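Local coordinates for protein UDP-N-acetylmuramate-alanine ligase MurC (PDB 1J6U) that catalyses the ATP-dependent joining of L-alanine to UDP-N-acetylmuramate, a step of peptidoglycan synthesis in building the bacterial cell wall, at residues R311-A316 with Q342-V347. Residues are numbered along the deposited sequence; the frame is centred on the assembly and turned at random.
Sequences RRFSIA and QTAKEV
Phe313 lays its ring against Thr343 and Ala344 near the C-terminal end of helix 334-347, in the C-terminal domain of this Mur ligase. That domain is built on a mixed sheet, and Phe313 sits just ahead of its edge strand, 314-319; the chain then turns back through strand 324-329 into the helix that receives the ring. The two helix residues meet different parts of the phenyl group. Thr343 OG1 stands over one face, 3.6 Å from Phe313 CE1 and nearly as close to CD1, whereas Ala344 lies at the edge, near the ring plane, its CA 4.0 Å from Phe313 CE1. The methyl of Ala344 adds a looser apolar touch, CB to CE1 4.2 Å. In Phe313, CG is anti to the backbone N (chi1 -158°), beside the carbonyl carbon, while the side chain of Thr343 comes from the opposite direction. The loop residue Pro274 touches both Phe313 and Val347, and Ile327 of the neighbouring strand also packs on Phe313.

Behind the ring, the backbone forms a G1 beta bulge, Phe313 and Ser314 together lying across from Asp328, and Phe313 N is hydrogen-bonded to Asp329 OD2. The side chain of Arg312 touches Thr126 and Thr127 on helix 125-138 of the central domain, two residues of the predicted ATP site, so the contact lies close to where the domains meet. The turn leading into the strand is closed by Arg311 N, which donates to Ser314 OG at 2.7 Å with an N-H...O angle of 158°.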
loop_
_atom_site.group_PDB
_atom_site.type_symbol
_atom_site.label_atom_id
_atom_site.label_comp_id
_atom_site.label_asym_id
_atom_site.label_seq_id
_atom_site.Cartn_x
_atom_site.Cartn_y
_atom_site.Cartn_z
ATOM N N ARG A 311 7.700 0.706 -1.525
ATOM C CA ARG A 311 7.257 2.073 -1.717
ATOM C C ARG A 311 6.678 2.692 -0.477
ATOM O O ARG A 311 6.102 3.792 -0.535
ATOM C CB ARG A 311 6.263 2.216 -2.868
ATOM C CG ARG A 311 6.811 1.781 -4.238
ATOM C CD ARG A 311 6.633 2.938 -5.185
ATOM N NE ARG A 311 6.000 2.511 -6.408
ATOM C CZ ARG A 311 5.483 3.335 -7.305
ATOM N NH1 ARG A 311 5.516 4.665 -7.146
ATOM N NH2 ARG A 311 4.892 2.811 -8.362
ATOM N N ARG A 312 6.769 2.000 0.647
ATOM C CA ARG A 312 6.327 2.664 1.895
ATOM C C ARG A 312 7.677 2.783 2.612
ATOM O O ARG A 312 8.110 1.870 3.302
ATOM C CB ARG A 312 5.332 1.819 2.694
ATOM C CG ARG A 312 4.441 0.983 1.843
ATOM C CD ARG A 312 3.244 1.736 1.309
ATOM N NE ARG A 312 2.840 1.067 0.080
ATOM C CZ ARG A 312 1.612 1.070 -0.408
ATOM N NH1 ARG A 312 0.648 1.720 0.229
ATOM N NH2 ARG A 312 1.356 0.407 -1.523
ATOM N N PHE A 313 8.353 3.902 2.348
ATOM C CA PHE A 313 9.686 4.191 2.833
ATOM C C PHE A 313 10.569 2.944 2.709
ATOM O O PHE A 313 11.221 2.556 3.688
ATOM C CB PHE A 313 9.658 4.654 4.290
ATOM C CG PHE A 313 10.892 5.465 4.711
ATOM C CD1 PHE A 313 10.872 6.865 4.700
ATOM C CD2 PHE A 313 12.060 4.831 5.148
ATOM C CE1 PHE A 313 11.994 7.614 5.119
ATOM C CE2 PHE A 313 13.178 5.581 5.569
ATOM C CZ PHE A 313 13.133 6.969 5.550
ATOM N N SER A 314 10.587 2.310 1.527
ATOM C CA SER A 314 11.433 1.130 1.327
ATOM C C SER A 314 12.842 1.491 0.838
ATOM O O SER A 314 13.021 2.380 -0.007
ATOM C CB SER A 314 10.782 0.133 0.358
ATOM O OG SER A 314 10.234 0.765 -0.750
ATOM N N ILE A 315 13.843 0.814 1.396
ATOM C CA ILE A 315 15.219 1.087 1.028
ATOM C C ILE A 315 15.463 0.258 -0.194
ATOM O O ILE A 315 15.476 -0.968 -0.131
ATOM C CB ILE A 315 16.239 0.632 2.079
ATOM C CG1 ILE A 315 16.000 1.342 3.422
ATOM C CG2 ILE A 315 17.655 0.867 1.553
ATOM C CD1 ILE A 315 16.540 2.679 3.522
ATOM N N ALA A 316 15.662 0.940 -1.312
ATOM C CA ALA A 316 15.914 0.271 -2.581
ATOM C C ALA A 316 17.389 -0.067 -2.686
ATOM O O ALA A 316 17.763 -1.073 -3.262
ATOM C CB ALA A 316 15.492 1.188 -3.724
ATOM N N GLN A 342 9.651 13.953 7.888
ATOM C CA GLN A 342 9.843 13.877 9.322
ATOM C C GLN A 342 10.425 12.509 9.657
ATOM O O GLN A 342 11.345 12.406 10.490
ATOM C CB GLN A 342 8.542 14.112 10.051
ATOM C CG GLN A 342 8.093 15.538 9.931
ATOM C CD GLN A 342 6.677 15.750 10.457
ATOM O OE1 GLN A 342 5.996 14.795 10.865
ATOM N NE2 GLN A 342 6.223 17.008 10.441
ATOM N N THR A 343 9.959 11.444 9.007
ATOM C CA THR A 343 10.597 10.208 9.372
ATOM C C THR A 343 11.997 10.084 8.789
ATOM O O THR A 343 12.857 9.420 9.397
ATOM C CB THR A 343 9.681 8.924 9.134
ATOM O OG1 THR A 343 10.281 7.995 8.223
ATOM C CG2 THR A 343 8.343 9.314 8.716
ATOM N N ALA A 344 12.266 10.748 7.659
ATOM C CA ALA A 344 13.612 10.664 7.069
ATOM C C ALA A 344 14.581 11.278 8.089
ATOM O O ALA A 344 15.648 10.742 8.369
ATOM C CB ALA A 344 13.683 11.432 5.741
ATOM N N LYS A 345 14.188 12.405 8.656
ATOM C CA LYS A 345 15.016 13.061 9.656
ATOM C C LYS A 345 15.162 12.244 10.953
ATOM O O LYS A 345 16.173 12.310 11.604
ATOM C CB LYS A 345 14.448 14.442 9.956
ATOM C CG LYS A 345 14.615 15.419 8.782
ATOM C CD LYS A 345 16.095 15.623 8.394
ATOM C CE LYS A 345 16.228 16.673 7.278
ATOM N NZ LYS A 345 17.577 16.761 6.619
ATOM N N GLU A 346 14.150 11.481 11.338
ATOM C CA GLU A 346 14.268 10.664 12.535
ATOM C C GLU A 346 15.260 9.541 12.297
ATOM O O GLU A 346 16.052 9.209 13.184
ATOM C CB GLU A 346 12.933 10.025 12.899
ATOM C CG GLU A 346 12.110 10.853 13.817
ATOM C CD GLU A 346 10.683 10.346 13.927
ATOM O OE1 GLU A 346 9.946 10.956 14.722
ATOM O OE2 GLU A 346 10.303 9.363 13.224
ATOM N N VAL A 347 15.186 8.926 11.112
ATOM C CA VAL A 347 16.079 7.829 10.798
ATOM C C VAL A 347 17.482 8.277 10.451
ATOM O O VAL A 347 18.472 7.652 10.891
ATOM C CB VAL A 347 15.585 7.033 9.645
ATOM C CG1 VAL A 347 16.623 5.949 9.301
ATOM C CG2 VAL A 347 14.242 6.416 10.004
#